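Local coordinates for glutamine amidotransferase domain-containing protein (Thermotoga maritima, PDB 1O1Y) that probably acts as a class I glutamine amidotransferase, releasing ammonia from the glutamine side chain for transfer to an acceptor, at residues Glu30-Phe33 with Arg34-Trp38; Tyr42-Thr45 with Pro46-Glu49; Ala70-Glu73 with Glu74-Phe78; Ile86-Ile89 with Leu90-Ile94; Ile186-Gly189 with Ala190-Lys194. All blocks are in the same frame, centred on the assembly; numbering follows the deposited sequence. Where two conformers were deposited one is given.

Contact 1 of 5, residues Glu30-Phe33 with Arg34-Trp38; sequences EDIF and REKNW. With SO4 (sulfate ion), chain G.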
# COMPACT_ATOMS: atom_id res chain seq x y z
N GLU A 30 3.27 11.74 0.08
CA GLU A 30 3.78 12.89 -0.67
C GLU A 30 4.22 14.06 0.25
O GLU A 30 5.27 14.69 0.05
CB GLU A 30 2.73 13.40 -1.67
CG GLU A 30 3.32 14.02 -2.88
CD GLU A 30 2.24 14.29 -3.91
OE1 GLU A 30 1.82 13.37 -4.65
OE2 GLU A 30 1.80 15.44 -3.94
N ASP A 31 3.38 14.36 1.23
CA ASP A 31 3.65 15.36 2.23
C ASP A 31 4.93 15.01 3.02
O ASP A 31 5.77 15.89 3.28
CB ASP A 31 2.47 15.46 3.20
CG ASP A 31 1.15 15.85 2.49
OD1 ASP A 31 1.20 16.73 1.60
OD2 ASP A 31 0.07 15.35 2.81
N ILE A 32 5.03 13.76 3.41
CA ILE A 32 6.22 13.30 4.12
C ILE A 32 7.47 13.40 3.28
O ILE A 32 8.50 13.86 3.75
CB ILE A 32 6.03 11.91 4.66
CG1 ILE A 32 4.93 11.88 5.71
CG2 ILE A 32 7.37 11.40 5.24
CD1 ILE A 32 4.48 10.51 6.08
N PHE A 33 7.39 12.99 2.02
CA PHE A 33 8.56 13.05 1.14
C PHE A 33 8.96 14.47 0.97
O PHE A 33 10.14 14.82 1.00
CB PHE A 33 8.25 12.42 -0.23
CG PHE A 33 7.95 10.95 -0.21
CD1 PHE A 33 8.09 10.14 0.92
CD2 PHE A 33 7.50 10.36 -1.40
CE1 PHE A 33 7.76 8.78 0.89
CE2 PHE A 33 7.19 9.00 -1.43
CZ PHE A 33 7.32 8.20 -0.31
N ARG A 34 7.97 15.36 0.79
CA ARG A 34 8.29 16.75 0.65
C ARG A 34 8.95 17.36 1.92
O ARG A 34 9.89 18.14 1.81
CB ARG A 34 7.06 17.58 0.23
CG ARG A 34 6.74 17.39 -1.25
CD ARG A 34 5.51 18.20 -1.75
NE ARG A 34 5.01 17.70 -3.06
CZ ARG A 34 5.59 17.96 -4.24
NH1 ARG A 34 6.71 18.68 -4.32
NH2 ARG A 34 5.05 17.49 -5.36
N GLU A 35 8.41 17.01 3.07
CA GLU A 35 8.91 17.46 4.38
C GLU A 35 10.38 17.08 4.53
O GLU A 35 11.16 17.87 5.05
CB GLU A 35 8.08 16.82 5.48
CG GLU A 35 6.75 17.56 5.62
CD GLU A 35 5.64 16.80 6.34
OE1 GLU A 35 5.96 15.89 7.14
OE2 GLU A 35 4.43 17.16 6.12
N LYS A 36 10.75 15.91 4.01
CA LYS A 36 12.12 15.40 4.14
C LYS A 36 12.99 15.66 2.93
O LYS A 36 14.15 15.22 2.89
CB LYS A 36 12.07 13.93 4.38
CG LYS A 36 11.39 13.52 5.67
CD LYS A 36 11.52 12.02 5.82
CE LYS A 36 10.71 11.42 6.96
NZ LYS A 36 11.02 12.00 8.31
N ASN A 37 12.48 16.45 1.97
CA ASN A 37 13.18 16.67 0.68
C ASN A 37 13.61 15.33 0.04
O ASN A 37 14.66 15.26 -0.61
CB ASN A 37 14.38 17.57 0.80
CG ASN A 37 13.99 19.03 0.97
OD1 ASN A 37 13.80 19.51 2.10
ND2 ASN A 37 13.87 19.75 -0.14
N TRP A 38 12.82 14.30 0.21
CA TRP A 38 13.01 13.10 -0.59
C TRP A 38 12.51 13.32 -2.03
O TRP A 38 11.40 13.79 -2.23
CB TRP A 38 12.29 11.93 0.01
CG TRP A 38 12.83 11.46 1.29
CD1 TRP A 38 13.94 11.92 1.94
CD2 TRP A 38 12.37 10.34 2.05
NE1 TRP A 38 14.16 11.19 3.08
CE2 TRP A 38 13.22 10.21 3.18
CE3 TRP A 38 11.30 9.44 1.92
CZ2 TRP A 38 13.05 9.23 4.16
CZ3 TRP A 38 11.13 8.45 2.89
CH2 TRP A 38 12.01 8.36 4.00
S SO4 G . 11.82 22.69 -0.81
O1 SO4 G . 10.72 22.72 0.16
O2 SO4 G . 13.12 22.63 -0.13
O3 SO4 G . 11.78 23.91 -1.61
O4 SO4 G . 11.65 21.51 -1.63
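Phe-33 meets Trp-38 where helix 28-35 runs out: CD1 of Phe-33 lies 3.4 Å from CE3 of Trp-38. The two aromatic planes are inclined at 35°, a skewed pairing that is neither stacked nor edge-to-face. On one face of the indole, CD of Lys-36 sits near the rim, while CE of the same lysine packs 3.8 Å from CG2 of Ile-32. The backbone fixes the turn that brings these groups together. Phe-33 O takes the N-H of Trp-38 at 2.8 Å, and Asn-37, with positive phi, returns its N-H to Arg-34 O at 3.1 Å. The side chain of Asn-37 faces outward, its ND2 giving a nearly straight bond of 3.0 Å to O2 of a sulfate ion, probably from the crystallisation liquor. One turn back, the extended chain of Arg-34 (chi2 -180°) runs alongside Glu-30, whose OE2 stays 4.0 Å from Arg-34 NE, beyond a salt bridge, while OE1 is hydrogen-bonded to Tyr-42 OH. Asp-31 pairs with Arg-191, and Glu-35 with Lys-226 and Arg-230. The two returning backbone bonds make this a Schellman motif, closing the helix of a beta-alpha-beta unit between strands 14-18 and 39-43 of the flavodoxin-like fold.

Contact 2 of 5, residues Tyr42-Thr45 with Pro46-Glu49; sequences YLDT and PKGE
Residues Thr-45 to Lys-47 form a short 3-10 turn: Asp-44 O receives Lys-47 N at 3.0 Å, and Thr-45 O receives Gly-48 N at 2.9 Å. Gly-48 closes the turn with phi 85°, where a side chain would press on the preceding carbonyl oxygen. Glu-49 then folds back against the start of the turn. Its OE1 accepts the N-H of Asp-44 at 2.9 Å in a nearly straight bond, the donor approaching from above the carboxylate plane, and a water links the same oxygen to Tyr-42 O. The extended side chain (chi2 -178°) carries the carboxylate back past Asp-44 O, while Glu-49 CB packs 3.8 Å from CD1 of Leu-43. Asp-44 and Glu-49 lie alongside each other, their carboxylate planes turned 71° to each other, and OD1 of Asp-44 is 4.1 Å from OE1 of Glu-49; the salt bridge from Asp-44 OD2 to Arg-19 may ease this meeting of like charges. With an alanine in place of Glu-49, the Asp-44 N-H is likely to lose its carboxylate acceptor, and the water that also holds Tyr-42 O one of its two ties. Thr-45 OG1 lies 3.1 Å from Pro-46 CD and is hydrogen-bonded to Glu-82. The turn leaves edge strand 39-43, whose Leu-43 pairs with strand 14-18, and Thr-45 and Pro-46 rest against Phe-78 at the start of helix 78-92.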
# COMPACT_ATOMS: atom_id res chain seq x y z
N TYR A 42 6.72 9.43 -9.96
CA TYR A 42 5.59 8.55 -10.20
C TYR A 42 5.88 7.76 -11.48
O TYR A 42 6.37 8.31 -12.48
CB TYR A 42 4.29 9.33 -10.39
CG TYR A 42 3.58 9.71 -9.11
CD1 TYR A 42 3.58 11.01 -8.65
CD2 TYR A 42 2.87 8.75 -8.38
CE1 TYR A 42 2.93 11.35 -7.51
CE2 TYR A 42 2.23 9.08 -7.23
CZ TYR A 42 2.23 10.38 -6.80
OH TYR A 42 1.59 10.69 -5.65
N LEU A 43 5.55 6.50 -11.46
CA LEU A 43 5.56 5.65 -12.66
C LEU A 43 4.10 5.20 -12.90
O LEU A 43 3.58 4.40 -12.16
CB LEU A 43 6.45 4.44 -12.49
CG LEU A 43 6.54 3.53 -13.72
CD1 LEU A 43 7.22 4.22 -14.89
CD2 LEU A 43 7.26 2.25 -13.34
N ASP A 44 3.48 5.77 -13.92
CA ASP A 44 2.09 5.47 -14.27
C ASP A 44 2.11 4.47 -15.41
O ASP A 44 2.04 4.82 -16.59
CB ASP A 44 1.35 6.73 -14.66
CG ASP A 44 1.09 7.61 -13.45
OD1 ASP A 44 1.72 8.68 -13.34
OD2 ASP A 44 0.29 7.28 -12.57
N THR A 45 2.24 3.21 -15.02
CA THR A 45 2.37 2.15 -16.00
C THR A 45 1.14 2.00 -16.90
O THR A 45 1.31 1.63 -18.05
CB THR A 45 2.65 0.80 -15.35
OG1 THR A 45 1.70 0.56 -14.32
CG2 THR A 45 4.05 0.83 -14.64
N PRO A 46 -0.08 2.28 -16.42
CA PRO A 46 -1.23 2.17 -17.34
C PRO A 46 -1.17 3.15 -18.47
O PRO A 46 -1.84 2.96 -19.50
CB PRO A 46 -2.44 2.41 -16.43
CG PRO A 46 -1.94 2.07 -15.11
CD PRO A 46 -0.53 2.62 -15.06
N LYS A 47 -0.36 4.19 -18.34
CA LYS A 47 -0.13 5.13 -19.42
C LYS A 47 0.96 4.72 -20.39
O LYS A 47 1.31 5.48 -21.27
CB LYS A 47 0.24 6.49 -18.86
CG LYS A 47 -0.86 7.09 -18.05
CD LYS A 47 -0.49 8.51 -17.74
CE LYS A 47 -1.42 9.12 -16.74
NZ LYS A 47 -1.34 10.61 -16.88
N GLY A 48 1.50 3.51 -20.22
CA GLY A 48 2.62 3.06 -21.01
C GLY A 48 3.99 3.49 -20.50
O GLY A 48 5.01 3.27 -21.17
N GLU A 49 4.04 4.11 -19.33
CA GLU A 49 5.30 4.61 -18.82
C GLU A 49 6.20 3.46 -18.39
O GLU A 49 5.73 2.47 -17.85
CB GLU A 49 5.07 5.57 -17.66
CG GLU A 49 4.51 6.91 -18.11
CD GLU A 49 4.33 7.91 -16.97
OE1 GLU A 49 4.77 7.64 -15.80
OE2 GLU A 49 3.75 8.97 -17.25
O HOH W 1 5.33 9.93 -14.41
O HOH W 2 3.89 0.52 -18.57

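Contact 3 of 5, residues Ala70-Glu73 with Glu74-Phe78; sequences AYEE and EKYPF
A single water is gripped by Glu-72, Lys-75 and Tyr-76: it donates to OE2 of Glu-72 at 3.0 Å, accepts from NZ of Lys-75 at 3.0 Å and meets OH of Tyr-76 at 2.7 Å. The other carboxylate oxygen, Glu-72 OE1, forms a long salt bridge of 3.5 Å with Lys-75 NZ, so lysine and glutamate are joined both directly and through water. Extended beyond CG (chi2 -167°), Glu-72 runs beside the tyrosine, and its OE2 reaches the ring edge in plane, 3.4 Å from CE2, the carboxylate being turned 60° to the ring; Gly-69 N gives this oxygen a further bond. Lys-75 CB covers part of one ring face. Behind the side chains, Tyr-76 N donates to Glu-72 O at 2.9 Å, closing one turn of chain and placing the ring beside the glutamate. A leucine in place of Glu-72 would probably deprive Lys-75 of its countercharge and leave the bridging water less firmly held. A second water connects Tyr-71 O with Glu-74 N, and Pro-77 CA makes a C-H...O contact of 3.2 Å with Glu-73 O. This surface loop leads from strand 60-63 into helix 78-92, and Ala-70 O is hydrogen-bonded to Lys-108 of helix 102-109.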
# COMPACT_ATOMS: atom_id res chain seq x y z
N ALA A 70 -4.99 -9.40 -9.41
CA ALA A 70 -3.61 -9.83 -9.52
C ALA A 70 -3.34 -10.80 -10.65
O ALA A 70 -2.22 -10.93 -11.06
CB ALA A 70 -3.15 -10.46 -8.18
N TYR A 71 -4.35 -11.52 -11.16
CA TYR A 71 -4.19 -12.44 -12.25
C TYR A 71 -4.71 -11.86 -13.55
O TYR A 71 -4.91 -12.61 -14.50
CB TYR A 71 -4.96 -13.75 -11.99
CG TYR A 71 -4.48 -14.42 -10.72
CD1 TYR A 71 -5.23 -14.38 -9.56
CD2 TYR A 71 -3.25 -15.05 -10.69
CE1 TYR A 71 -4.77 -14.98 -8.39
CE2 TYR A 71 -2.78 -15.69 -9.51
CZ TYR A 71 -3.56 -15.63 -8.38
OH TYR A 71 -3.12 -16.21 -7.25
N GLU A 72 -4.96 -10.56 -13.60
CA GLU A 72 -5.61 -9.99 -14.79
C GLU A 72 -4.61 -9.34 -15.76
O GLU A 72 -4.86 -8.26 -16.31
CB GLU A 72 -6.68 -9.00 -14.38
CG GLU A 72 -7.84 -9.67 -13.66
CD GLU A 72 -9.05 -8.75 -13.52
OE1 GLU A 72 -10.10 -9.14 -13.98
OE2 GLU A 72 -8.93 -7.62 -12.98
N GLU A 73 -3.49 -10.03 -16.01
CA GLU A 73 -2.48 -9.49 -16.92
C GLU A 73 -2.93 -9.34 -18.36
O GLU A 73 -2.42 -8.46 -19.05
CB GLU A 73 -1.21 -10.35 -16.94
CG GLU A 73 -0.45 -10.25 -15.64
CD GLU A 73 -0.53 -11.53 -14.83
OE1 GLU A 73 -1.68 -12.06 -14.65
OE2 GLU A 73 0.57 -12.00 -14.41
N GLU A 74 -3.85 -10.17 -18.84
CA GLU A 74 -4.35 -10.05 -20.22
C GLU A 74 -5.21 -8.80 -20.38
O GLU A 74 -5.08 -8.10 -21.35
CB GLU A 74 -5.10 -11.32 -20.68
CG GLU A 74 -4.09 -12.39 -21.10
CD GLU A 74 -4.65 -13.65 -21.69
OE1 GLU A 74 -5.90 -13.87 -21.70
OE2 GLU A 74 -3.80 -14.44 -22.21
N LYS A 75 -6.05 -8.51 -19.40
CA LYS A 75 -6.86 -7.29 -19.37
C LYS A 75 -6.00 -6.05 -19.18
O LYS A 75 -6.28 -5.04 -19.78
CB LYS A 75 -7.85 -7.33 -18.21
CG LYS A 75 -9.28 -7.29 -18.51
CD LYS A 75 -10.03 -6.80 -17.29
CE LYS A 75 -11.47 -7.17 -17.26
NZ LYS A 75 -12.02 -6.91 -15.89
N TYR A 76 -4.99 -6.15 -18.33
CA TYR A 76 -4.13 -5.04 -17.91
C TYR A 76 -2.67 -5.41 -18.17
O TYR A 76 -1.96 -5.80 -17.25
CB TYR A 76 -4.35 -4.73 -16.41
CG TYR A 76 -5.82 -4.45 -16.06
CD1 TYR A 76 -6.45 -3.29 -16.49
CD2 TYR A 76 -6.59 -5.37 -15.35
CE1 TYR A 76 -7.77 -3.06 -16.20
CE2 TYR A 76 -7.88 -5.12 -15.03
CZ TYR A 76 -8.49 -3.98 -15.50
OH TYR A 76 -9.81 -3.72 -15.23
N PRO A 77 -2.22 -5.34 -19.41
CA PRO A 77 -0.87 -5.79 -19.76
C PRO A 77 0.26 -5.06 -19.01
O PRO A 77 1.34 -5.65 -18.87
CB PRO A 77 -0.77 -5.53 -21.26
CG PRO A 77 -2.14 -5.44 -21.75
CD PRO A 77 -2.97 -4.92 -20.62
N PHE A 78 0.02 -3.84 -18.54
CA PHE A 78 1.01 -3.15 -17.71
C PHE A 78 1.42 -3.92 -16.46
O PHE A 78 2.51 -3.71 -15.95
CB PHE A 78 0.58 -1.70 -17.33
CG PHE A 78 -0.76 -1.61 -16.65
CD1 PHE A 78 -0.88 -1.77 -15.29
CD2 PHE A 78 -1.90 -1.35 -17.40
CE1 PHE A 78 -2.15 -1.69 -14.66
CE2 PHE A 78 -3.16 -1.26 -16.79
CZ PHE A 78 -3.28 -1.44 -15.43
O HOH W 3 -4.83 -12.55 -17.40
O HOH W 4 -10.96 -5.45 -13.47

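Contact 4 of 5, residues Ile86-Ile89 with Leu90-Ile94; sequences IEEI and LKKEI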
# COMPACT_ATOMS: atom_id res chain seq x y z
N ILE A 86 8.88 -6.11 -9.72
CA ILE A 86 8.87 -6.67 -8.36
C ILE A 86 9.94 -7.75 -8.23
O ILE A 86 10.65 -7.76 -7.25
CB ILE A 86 7.46 -7.23 -7.99
CG1 ILE A 86 6.42 -6.13 -7.87
CG2 ILE A 86 7.50 -7.92 -6.61
CD1 ILE A 86 4.94 -6.65 -7.77
N GLU A 87 10.05 -8.62 -9.21
CA GLU A 87 11.02 -9.68 -9.20
C GLU A 87 12.43 -9.08 -9.09
O GLU A 87 13.25 -9.53 -8.26
CB GLU A 87 10.89 -10.55 -10.44
CG GLU A 87 9.60 -11.35 -10.52
CD GLU A 87 9.65 -12.69 -9.80
OE1 GLU A 87 10.55 -12.89 -8.93
OE2 GLU A 87 8.76 -13.54 -10.09
N GLU A 88 12.69 -8.03 -9.85
CA GLU A 88 14.01 -7.39 -9.82
C GLU A 88 14.26 -6.69 -8.48
O GLU A 88 15.38 -6.70 -7.96
CB GLU A 88 14.15 -6.36 -10.91
CG GLU A 88 14.12 -6.84 -12.34
CD GLU A 88 14.33 -5.65 -13.28
OE1 GLU A 88 15.40 -4.97 -13.16
OE2 GLU A 88 13.42 -5.39 -14.11
N ILE A 89 13.22 -6.06 -7.96
CA ILE A 89 13.30 -5.34 -6.69
C ILE A 89 13.63 -6.32 -5.54
O ILE A 89 14.48 -6.05 -4.69
CB ILE A 89 11.99 -4.57 -6.42
CG1 ILE A 89 11.88 -3.33 -7.30
CG2 ILE A 89 11.87 -4.18 -4.94
CD1 ILE A 89 10.47 -2.80 -7.52
N LEU A 90 13.03 -7.51 -5.56
CA LEU A 90 13.37 -8.52 -4.58
C LEU A 90 14.78 -9.01 -4.75
O LEU A 90 15.48 -9.18 -3.76
CB LEU A 90 12.39 -9.69 -4.67
CG LEU A 90 10.99 -9.35 -4.28
CD1 LEU A 90 10.07 -10.46 -4.68
CD2 LEU A 90 10.86 -9.12 -2.76
N LYS A 91 15.22 -9.24 -5.99
CA LYS A 91 16.56 -9.73 -6.22
C LYS A 91 17.61 -8.74 -5.76
O LYS A 91 18.66 -9.14 -5.24
CB LYS A 91 16.78 -10.06 -7.70
CG LYS A 91 18.16 -10.60 -8.00
CD LYS A 91 18.43 -10.77 -9.49
CE LYS A 91 19.88 -11.23 -9.74
NZ LYS A 91 19.97 -12.31 -10.75
N LYS A 92 17.35 -7.46 -5.97
CA LYS A 92 18.32 -6.39 -5.68
C LYS A 92 18.16 -5.94 -4.23
O LYS A 92 18.89 -5.09 -3.78
CB LYS A 92 18.08 -5.20 -6.61
CG LYS A 92 18.56 -5.37 -8.06
CD LYS A 92 17.90 -4.29 -8.99
CE LYS A 92 18.07 -4.60 -10.50
NZ LYS A 92 19.48 -4.84 -10.84
N GLU A 93 17.15 -6.49 -3.55
CA GLU A 93 16.85 -6.21 -2.13
C GLU A 93 16.65 -4.72 -1.87
O GLU A 93 17.15 -4.17 -0.88
CB GLU A 93 17.96 -6.85 -1.23
CG GLU A 93 18.06 -8.35 -1.47
CD GLU A 93 19.11 -9.01 -0.60
OE1 GLU A 93 19.91 -9.81 -1.13
OE2 GLU A 93 19.13 -8.72 0.62
N ILE A 94 15.92 -4.06 -2.77
CA ILE A 94 15.55 -2.66 -2.59
C ILE A 94 14.33 -2.61 -1.68
O ILE A 94 13.39 -3.43 -1.88
CB ILE A 94 15.25 -1.98 -3.98
CG1 ILE A 94 16.53 -1.96 -4.84
CG2 ILE A 94 14.79 -0.54 -3.79
CD1 ILE A 94 16.34 -1.61 -6.33
O HOH W 5 13.29 -5.95 -1.84
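Leu-90 N donates to Ile-86 O at 2.9 Å, the first of three successive bonds in the last two turns of helix 78-92. Lys-91 N follows onto Glu-87 O, and Lys-92 N onto Glu-88 O at 2.9 Å. Then the pattern changes. Ile-89 O takes the N-H of Ile-94, five residues on, at 3.1 Å, while a weak bond runs from Glu-93 N to Leu-90 O. Glu-93 makes this possible with its positive phi of 55°; the pair of returning bonds is a Schellman motif. Ile-89 O has a second donor in a water 3.1 Å away, which also lies unusually close to Ile-94 O. Among the side chains, Lys-92 lays its methylenes over Glu-88 O, with CG 3.4 Å from that oxygen. Its chain then bends at the last torsion (chi4 -52°), and NZ finds its salt bridge with Glu-56; Glu-88 OE1 is 4.7 Å from that NZ and touches CE instead. Among the apolar groups, CG2 of Ile-86 and CD1 of Leu-90 sit alongside each other at 4.1 Å, and CG2 of Ile-89 faces CB of Ile-94. Ile-86 and Ile-89 turn inward onto Leu-63 and Val-61 of strand 60-63. Ile-86 and Leu-90 also meet Val-109 of helix 102-109, and the turn at Glu-93 sends the chain on to strand 96-98, completing a beta-alpha-beta unit.

Contact 5 of 5, residues Ile186-Gly189 with Ala190-Lys194; sequences IEVG and ARTMK. With SO4 (sulfate ion), chain J.
A glycine N-cap starts helix 190-199 here, just beyond Glu-187, whose OE2 is hydrogen-bonded to ND1 of His-185 in a pairing consistent with the Cys-His-Glu triad of class I glutamine amidotransferases. Gly-189 O accepts the N-H of Met-193, a selenomethionine, at 2.9 Å. Two other N-H groups of the first turn are also met: Thr-192 N donates to a water at 3.0 Å, which takes a weak bond from Gly-189 N as well, and Ala-190 N donates to Glu-222. Since Gly-189 has no side chain to cap with, these partners come from solvent and from helix 211-237. Val-188 supplies the apolar part. Its CG1 touches CE of Met-193 at 3.7 Å and CG2 of Thr-192 at 3.9 Å, each side chain crossing the valine at about a right angle. Two bends in the selenomethionine (chi2 64°, chi3 78°) curl its methyl back onto the valine, and Phe-147 of strand 143-150 adjoins both. Facing outward, Arg-191 gives NH1 to a sulfate ion, probably from the crystallisation liquor: 3.3 Å to O3 and a weak 3.4 Å to O4. Its NH2 forms a salt bridge with Asp-31, and Thr-192 OG1 lies over one face of the guanidinium near its rim. Arg-195 shares the sulfate. The His-X-Glu sequence of His-185 and Glu-187 is consistent with the glutaminase site of class I amidotransferases.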
# COMPACT_ATOMS: atom_id res chain seq x y z
N ILE A 186 -2.73 3.61 5.51
CA ILE A 186 -2.42 4.57 6.55
C ILE A 186 -1.97 5.89 5.93
O ILE A 186 -1.61 6.83 6.67
CB ILE A 186 -1.34 4.04 7.53
CG1 ILE A 186 0.00 3.83 6.85
CG2 ILE A 186 -1.80 2.76 8.19
CD1 ILE A 186 1.15 3.36 7.81
N GLU A 187 -2.05 5.99 4.60
CA GLU A 187 -1.67 7.23 3.87
C GLU A 187 -2.83 8.12 3.49
O GLU A 187 -2.62 9.17 2.89
CB GLU A 187 -0.84 6.91 2.64
CG GLU A 187 -1.61 6.46 1.39
CD GLU A 187 -2.16 5.03 1.43
OE1 GLU A 187 -1.94 4.23 2.40
OE2 GLU A 187 -2.80 4.65 0.41
N VAL A 188 -4.05 7.70 3.80
CA VAL A 188 -5.23 8.47 3.45
C VAL A 188 -5.68 9.29 4.66
O VAL A 188 -6.31 8.78 5.60
CB VAL A 188 -6.37 7.57 2.89
CG1 VAL A 188 -7.62 8.43 2.50
CG2 VAL A 188 -5.90 6.75 1.69
N GLY A 189 -5.32 10.56 4.61
CA GLY A 189 -5.74 11.58 5.55
C GLY A 189 -6.96 12.30 5.02
O GLY A 189 -7.53 11.85 4.03
N ALA A 190 -7.35 13.39 5.66
CA ALA A 190 -8.58 14.06 5.28
C ALA A 190 -8.53 14.65 3.85
O ALA A 190 -9.49 14.53 3.12
CB ALA A 190 -8.94 15.13 6.29
N ARG A 191 -7.42 15.27 3.47
CA ARG A 191 -7.29 15.89 2.13
C ARG A 191 -7.43 14.82 1.02
O ARG A 191 -8.17 15.01 0.06
CB ARG A 191 -5.93 16.59 2.02
CG ARG A 191 -5.56 17.07 0.61
CD ARG A 191 -4.08 17.58 0.48
NE ARG A 191 -3.04 16.56 0.76
CZ ARG A 191 -2.66 15.57 -0.06
NH1 ARG A 191 -3.20 15.41 -1.27
NH2 ARG A 191 -1.72 14.71 0.33
N THR A 192 -6.76 13.69 1.19
CA THR A 192 -6.83 12.58 0.24
C THR A 192 -8.25 11.93 0.25
O THR A 192 -8.83 11.60 -0.79
CB THR A 192 -5.75 11.55 0.57
OG1 THR A 192 -4.45 12.14 0.39
CG2 THR A 192 -5.79 10.38 -0.33
N MSE A 193 -8.80 11.77 1.44
CA MSE A 193 -10.15 11.23 1.58
C MSE A 193 -11.17 12.03 0.80
O MSE A 193 -12.09 11.43 0.17
CB MSE A 193 -10.54 11.10 3.06
CG MSE A 193 -11.87 10.36 3.30
SE MSE A 193 -11.78 8.47 2.71
CE MSE A 193 -10.85 7.81 4.17
N LYS A 194 -11.06 13.36 0.84
CA LYS A 194 -11.98 14.17 0.08
C LYS A 194 -11.91 13.83 -1.42
O LYS A 194 -12.93 13.86 -2.11
CB LYS A 194 -11.71 15.66 0.25
CG LYS A 194 -12.11 16.20 1.58
CD LYS A 194 -11.62 17.64 1.73
CE LYS A 194 -11.93 18.20 3.11
NZ LYS A 194 -12.09 19.69 3.10
S SO4 J . -5.39 18.11 -3.12
O1 SO4 J . -5.26 18.56 -4.50
O2 SO4 J . -6.45 18.86 -2.42
O3 SO4 J . -4.11 18.32 -2.46
O4 SO4 J . -5.76 16.70 -3.11
O HOH W 6 -4.45 13.10 3.05

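Overall arrangement
Three touches join four of the contacts. Contact 1 meets contact 5 through a 3.1 Å salt bridge from Asp-31 OD2 to Arg-191 NH2, and contact 2 through a probable hydrogen bond of 2.9 Å between Glu-30 OE1 and Tyr-42 OH. Contact 2 packs on contact 3, with Thr-45 O 3.5 Å from Phe-78 CB. Contacts 3 and 4 stand at the two ends of helix 78-92, their centres about 21 Å apart. Contact 5 carries Glu-187 of the presumed glutaminase site, whose nucleophile is probably Cys-100, found oxidised to cysteinesulfonic acid. Contacts 4 and 5 lie on opposite sides of the chain's centre, about 29 Å between their centres.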